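PDB 2PFZ: putative exported protein from Bordetella pertussis Tohama I, which binds pyroglutamic acid in the periplasm as an extracytoplasmic solute receptor, probably delivering it to a tripartite ATP-independent transporter. Local coordinates for residues V16-Q21 with E236-K241; A170-V175 with Y192-K197. One frame throughout, in Å; residues are numbered along the deposited sequence.

Interaction 1: residues V16-Q21 with E236-K241; sequences VENLTQ and EERGWK
Asn18 on helix 14-30 lies directly against Gly239 on helix 222-256, a helix-helix packing within the periplasmic binding protein fold of this family 7 solute receptor; segments 16-21 and 236-241 run nearly antiparallel, their axes at 154°. The long helix 222-256, a familiar feature of the DctP receptors, here meets the first helix of the chain. The tight part of the contact is the buried pair: the CA atoms of Asn18 and Gly239 are 5.9 Å apart, and the amide nitrogen ND2 of Asn18 rests 3.5 Å from CA of Gly239. Glycine suits this place because, having no side chain, it lets the Asn18 amide lie against its CA. Asparagine suits the other side because its short amide has both a donor and an acceptor to spend in a buried spot. Its ND2 gives a hydrogen bond to the backbone oxygen of Ala235, one turn back from Gly239, while OD1 accepts from Arg238. With CG anti to the backbone N (chi1 -167°), the amide is carried across to helix 222-256.

The outer side is the one more open to solvent, built from longer, partly exposed side chains, though the guanidinium itself is closely packed. Arg238 stretches out from its helix and then bends at chi3 (-36°), which presents one guanidinium face to Gln21. CG of Gln21 lies over the centre of that face, 3.3 Å from CZ of Arg238, and CB of Gln21 flanks NH1; the two side chains cross at about a right angle. Beyond them the NH2 of Arg238 makes a salt bridge with Asp25, one turn further along helix 14-30, so the guanidinium is held at two places on that helix. NH1 of Arg238 donates a bent hydrogen bond to OD1 of Asn18, 3.0 Å long, from above the carbonyl plane.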
loop_
_atom_site.group_PDB
_atom_site.type_symbol
_atom_site.label_atom_id
_atom_site.label_comp_id
_atom_site.label_asym_id
_atom_site.label_seq_id
_atom_site.Cartn_x
_atom_site.Cartn_y
_atom_site.Cartn_z
ATOM N N VAL A 16 7.393 -7.974 -2.816
ATOM C CA VAL A 16 7.583 -9.059 -3.794
ATOM C C VAL A 16 8.661 -10.032 -3.310
ATOM O O VAL A 16 8.529 -11.262 -3.485
ATOM C CB VAL A 16 7.886 -8.515 -5.203
ATOM C CG1 VAL A 16 7.897 -9.647 -6.231
ATOM C CG2 VAL A 16 6.819 -7.478 -5.601
ATOM N N GLU A 17 9.734 -9.487 -2.729
ATOM C CA GLU A 17 10.682 -10.299 -1.962
ATOM C C GLU A 17 9.912 -11.184 -0.972
ATOM O O GLU A 17 10.176 -12.381 -0.891
ATOM C CB GLU A 17 11.687 -9.425 -1.210
ATOM C CG GLU A 17 12.696 -10.236 -0.370
ATOM C CD GLU A 17 13.735 -9.347 0.333
ATOM O OE1 GLU A 17 14.550 -9.875 1.146
ATOM O OE2 GLU A 17 13.742 -8.119 0.078
ATOM N N ASN A 18 8.950 -10.608 -0.246
ATOM C CA ASN A 18 8.144 -11.383 0.725
ATOM C C ASN A 18 7.287 -12.424 0.004
ATOM O O ASN A 18 7.143 -13.579 0.468
ATOM C CB ASN A 18 7.241 -10.451 1.558
ATOM C CG ASN A 18 6.631 -11.123 2.755
ATOM O OD1 ASN A 18 7.290 -11.883 3.469
ATOM N ND2 ASN A 18 5.376 -10.825 3.010
ATOM N N LEU A 19 6.671 -12.002 -1.108
ATOM C CA LEU A 19 5.795 -12.908 -1.877
ATOM C C LEU A 19 6.585 -14.117 -2.384
ATOM O O LEU A 19 6.052 -15.234 -2.463
ATOM C CB LEU A 19 5.160 -12.196 -3.080
ATOM C CG LEU A 19 3.936 -11.330 -2.764
ATOM C CD1 LEU A 19 3.689 -10.347 -3.931
ATOM C CD2 LEU A 19 2.719 -12.210 -2.546
ATOM N N THR A 20 7.837 -13.862 -2.748
ATOM C CA THR A 20 8.762 -14.892 -3.242
ATOM C C THR A 20 9.012 -15.954 -2.159
ATOM O O THR A 20 8.942 -17.163 -2.427
ATOM C CB THR A 20 10.057 -14.255 -3.801
ATOM O OG1 THR A 20 9.723 -13.446 -4.936
ATOM C CG2 THR A 20 11.065 -15.317 -4.255
ATOM N N GLN A 21 9.252 -15.506 -0.932
ATOM C CA GLN A 21 9.375 -16.435 0.203
ATOM C C GLN A 21 8.055 -17.139 0.512
ATOM O O GLN A 21 8.044 -18.324 0.860
ATOM C CB GLN A 21 9.904 -15.724 1.451
ATOM C CG GLN A 21 10.318 -16.677 2.591
ATOM C CD GLN A 21 11.243 -17.804 2.136
ATOM O OE1 GLN A 21 10.892 -18.987 2.228
ATOM N NE2 GLN A 21 12.417 -17.448 1.630
ATOM N N GLU A 236 2.624 -12.554 6.557
ATOM C CA GLU A 236 2.239 -11.326 7.238
ATOM C C GLU A 236 3.277 -10.912 8.255
ATOM O O GLU A 236 3.635 -9.756 8.301
ATOM C CB GLU A 236 0.888 -11.424 7.916
ATOM C CG GLU A 236 0.313 -10.036 8.252
ATOM C CD GLU A 236 -1.132 -10.093 8.662
ATOM O OE1 GLU A 236 -2.008 -10.159 7.763
ATOM O OE2 GLU A 236 -1.407 -10.040 9.894
ATOM N N GLU A 237 3.728 -11.856 9.080
ATOM C CA GLU A 237 4.740 -11.584 10.111
ATOM C C GLU A 237 6.038 -11.079 9.494
ATOM O O GLU A 237 6.579 -10.036 9.904
ATOM C CB GLU A 237 5.003 -12.854 10.956
ATOM C CG GLU A 237 6.086 -12.665 12.028
ATOM C CD GLU A 237 5.837 -13.447 13.317
ATOM O OE1 GLU A 237 4.669 -13.542 13.762
ATOM O OE2 GLU A 237 6.833 -13.949 13.900
ATOM N N ARG A 238 6.519 -11.821 8.496
ATOM C CA ARG A 238 7.757 -11.486 7.804
ATOM C C ARG A 238 7.640 -10.147 7.071
ATOM O O ARG A 238 8.598 -9.390 7.034
ATOM C CB ARG A 238 8.140 -12.592 6.811
ATOM C CG ARG A 238 9.476 -12.385 6.063
ATOM C CD ARG A 238 9.688 -13.421 4.953
ATOM N NE ARG A 238 9.173 -14.720 5.318
ATOM C CZ ARG A 238 8.149 -15.370 4.753
ATOM N NH1 ARG A 238 7.434 -14.886 3.718
ATOM N NH2 ARG A 238 7.851 -16.549 5.262
ATOM N N GLY A 239 6.483 -9.882 6.458
ATOM C CA GLY A 239 6.290 -8.671 5.639
ATOM C C GLY A 239 6.317 -7.409 6.498
ATOM O O GLY A 239 6.969 -6.408 6.142
ATOM N N TRP A 240 5.626 -7.448 7.632
ATOM C CA TRP A 240 5.660 -6.294 8.548
ATOM C C TRP A 240 7.081 -6.087 9.072
ATOM O O TRP A 240 7.554 -4.946 9.181
ATOM C CB TRP A 240 4.671 -6.472 9.708
ATOM C CG TRP A 240 3.265 -6.179 9.302
ATOM C CD1 TRP A 240 2.402 -7.018 8.633
ATOM C CD2 TRP A 240 2.550 -4.960 9.529
ATOM N NE1 TRP A 240 1.196 -6.387 8.429
ATOM C CE2 TRP A 240 1.263 -5.119 8.967
ATOM C CE3 TRP A 240 2.869 -3.749 10.170
ATOM C CZ2 TRP A 240 0.295 -4.103 9.006
ATOM C CZ3 TRP A 240 1.897 -2.729 10.202
ATOM C CH2 TRP A 240 0.636 -2.914 9.638
ATOM N N LYS A 241 7.737 -7.203 9.397
ATOM C CA LYS A 241 9.133 -7.219 9.831
ATOM C C LYS A 241 10.059 -6.549 8.818
ATOM O O LYS A 241 10.805 -5.617 9.166
ATOM C CB LYS A 241 9.572 -8.673 10.119
ATOM C CG LYS A 241 11.015 -8.857 10.606
ATOM C CD LYS A 241 11.397 -10.360 10.591
ATOM C CE LYS A 241 12.892 -10.590 10.935
ATOM N NZ LYS A 241 13.357 -9.852 12.158
#

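Interaction 2: residues A170-V175 with Y192-K197; sequences AMATGV and YEYIKK
Tyr194 lays one face of its ring against the last turn of helix 167-172, where the backbone of Met171 and Ala172 passes over it. The backbone N of Ala172 lies above the ring centre, and the Met171 carbonyl oxygen sits toward the rim, 3.8 Å from CD1 of Tyr194. At the far end of the ring, CB of Ala172 is 3.2 Å from OH of Tyr194. A residue as small as alanine lets the broad ring come this close to the helix. On the inner side, CB of Met171 approaches CD2 of Tyr194 at 4.0 Å, and the rest of the methionine runs deeper. Its SD meets CD1 of Ile195 at 3.8 Å, the two side chains crossing at about a right angle. Both are buried, and flexible methionine and branched isoleucine are well suited to fill this apolar layer, whereas the tyrosine lies exposed at the border.

Tyr194 has CG anti to its own carbonyl carbon (chi1 -62°), which swings the ring toward the helix. Further out, Asn127 holds the loop through two bonds, its ND2 to the backbone O of Tyr194 and its OD1 to the backbone N of Lys196. Lys196 also folds back, its NZ donating to the backbone O of Tyr192 at 3.0 Å. On the helical side the chain turns away at Gly174, whose positive phi (81°) glycine tolerates readily. The Gly174 nitrogen bonds the oxygen of Met171 at 3.1 Å, and a weak bond joins Val175 N to Ala170 O, completing the Schellman motif that ends the helix.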
loop_
_atom_site.group_PDB
_atom_site.type_symbol
_atom_site.label_atom_id
_atom_site.label_comp_id
_atom_site.label_asym_id
_atom_site.label_seq_id
_atom_site.Cartn_x
_atom_site.Cartn_y
_atom_site.Cartn_z
ATOM N N ALA A 170 7.714 8.448 -16.147
ATOM C CA ALA A 170 7.020 9.716 -15.879
ATOM C C ALA A 170 7.935 10.799 -15.293
ATOM O O ALA A 170 7.750 12.000 -15.569
ATOM C CB ALA A 170 5.821 9.491 -14.963
ATOM N N MET A 171 8.907 10.385 -14.475
ATOM C CA MET A 171 9.883 11.315 -13.927
ATOM C C MET A 171 10.884 11.724 -14.990
ATOM O O MET A 171 11.210 12.901 -15.110
ATOM C CB MET A 171 10.620 10.708 -12.741
ATOM C CG MET A 171 9.784 10.658 -11.461
ATOM S SD MET A 171 10.703 10.023 -10.045
ATOM C CE MET A 171 11.013 8.358 -10.609
ATOM N N ALA A 172 11.342 10.745 -15.764
ATOM C CA ALA A 172 12.372 10.952 -16.782
ATOM C C ALA A 172 11.889 11.873 -17.896
ATOM O O ALA A 172 12.697 12.564 -18.522
ATOM C CB ALA A 172 12.833 9.627 -17.349
ATOM N N THR A 173 10.582 11.892 -18.135
ATOM C CA THR A 173 10.000 12.773 -19.149
ATOM C C THR A 173 9.395 14.055 -18.558
ATOM O O THR A 173 8.944 14.933 -19.297
ATOM C CB THR A 173 8.927 12.045 -19.979
ATOM O OG1 THR A 173 7.821 11.692 -19.133
ATOM C CG2 THR A 173 9.507 10.795 -20.642
ATOM N N GLY A 174 9.369 14.156 -17.230
ATOM C CA GLY A 174 8.981 15.405 -16.559
ATOM C C GLY A 174 7.494 15.678 -16.441
ATOM O O GLY A 174 7.073 16.829 -16.210
ATOM N N VAL A 175 6.684 14.632 -16.566
ATOM C CA VAL A 175 5.241 14.781 -16.396
ATOM C C VAL A 175 4.888 15.124 -14.947
ATOM O O VAL A 175 3.886 15.806 -14.684
ATOM C CB VAL A 175 4.480 13.500 -16.857
ATOM C CG1 VAL A 175 2.992 13.650 -16.645
ATOM C CG2 VAL A 175 4.782 13.194 -18.342
ATOM N N TYR A 192 15.885 9.543 -6.851
ATOM C CA TYR A 192 17.005 10.444 -6.571
ATOM C C TYR A 192 17.687 11.045 -7.811
ATOM O O TYR A 192 18.346 12.092 -7.715
ATOM C CB TYR A 192 18.032 9.750 -5.684
ATOM C CG TYR A 192 18.565 8.437 -6.220
ATOM C CD1 TYR A 192 18.080 7.217 -5.743
ATOM C CD2 TYR A 192 19.567 8.408 -7.198
ATOM C CE1 TYR A 192 18.579 5.996 -6.230
ATOM C CE2 TYR A 192 20.070 7.201 -7.678
ATOM C CZ TYR A 192 19.569 6.009 -7.198
ATOM O OH TYR A 192 20.089 4.832 -7.667
ATOM N N GLU A 193 17.540 10.399 -8.962
ATOM C CA GLU A 193 18.059 10.961 -10.208
ATOM C C GLU A 193 17.325 12.265 -10.611
ATOM O O GLU A 193 17.914 13.151 -11.239
ATOM C CB GLU A 193 18.022 9.908 -11.320
ATOM C CG GLU A 193 18.987 8.753 -11.075
ATOM C CD GLU A 193 18.921 7.663 -12.126
ATOM O OE1 GLU A 193 17.945 7.632 -12.898
ATOM O OE2 GLU A 193 19.857 6.829 -12.184
ATOM N N TYR A 194 16.067 12.407 -10.197
ATOM C CA TYR A 194 15.207 13.474 -10.689
ATOM C C TYR A 194 14.631 14.360 -9.613
ATOM O O TYR A 194 14.272 15.511 -9.873
ATOM C CB TYR A 194 14.048 12.876 -11.484
ATOM C CG TYR A 194 14.493 12.111 -12.698
ATOM C CD1 TYR A 194 14.840 12.778 -13.870
ATOM C CD2 TYR A 194 14.576 10.722 -12.676
ATOM C CE1 TYR A 194 15.261 12.071 -14.996
ATOM C CE2 TYR A 194 14.987 10.011 -13.797
ATOM C CZ TYR A 194 15.324 10.691 -14.949
ATOM O OH TYR A 194 15.729 9.985 -16.064
ATOM N N ILE A 195 14.521 13.812 -8.406
ATOM C CA ILE A 195 13.890 14.526 -7.300
ATOM C C ILE A 195 14.822 14.450 -6.088
ATOM O O ILE A 195 15.279 13.373 -5.727
ATOM C CB ILE A 195 12.479 13.945 -7.000
ATOM C CG1 ILE A 195 11.592 14.007 -8.246
ATOM C CG2 ILE A 195 11.821 14.690 -5.872
ATOM C CD1 ILE A 195 10.242 13.299 -8.124
ATOM N N LYS A 196 15.095 15.595 -5.469
ATOM C CA LYS A 196 16.220 15.721 -4.537
ATOM C C LYS A 196 15.922 15.732 -3.037
ATOM O O LYS A 196 16.861 15.721 -2.242
ATOM C CB LYS A 196 17.039 16.975 -4.871
ATOM C CG LYS A 196 18.372 16.684 -5.497
ATOM C CD LYS A 196 18.204 16.095 -6.880
ATOM C CE LYS A 196 19.311 15.124 -7.157
ATOM N NZ LYS A 196 19.317 14.771 -8.594
ATOM N N LYS A 197 14.647 15.819 -2.656
ATOM C CA LYS A 197 14.267 15.906 -1.243
ATOM C C LYS A 197 13.234 14.830 -0.947
ATOM O O LYS A 197 12.446 14.470 -1.824
ATOM C CB LYS A 197 13.669 17.287 -0.881
ATOM C CG LYS A 197 14.597 18.504 -1.107
ATOM C CD LYS A 197 13.835 19.814 -0.930
ATOM C CE LYS A 197 14.588 21.050 -1.491
ATOM N NZ LYS A 197 16.068 20.936 -1.368
#

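In the fold
From the N terminus the chain passes through strand 2-6 into helix 14-30, whose residues 16-21 wait for a partner more than two hundred residues later. Before that partner arrives, the chain runs into the six-stranded mixed sheet, and interaction 2 closes a short loop in which strand 178-181 and helix 183-188 lie between residues 170-175 and 192-197. The second segment ends as strand 197-199 begins, and later helix 222-256 closes interaction 1. The smaller loop is thus nested wholly within the larger. The contacts do not touch: their centres are 29 Å apart. Interaction 1 joins two helices; interaction 2 ties a helix end to the approach to strand 197-199.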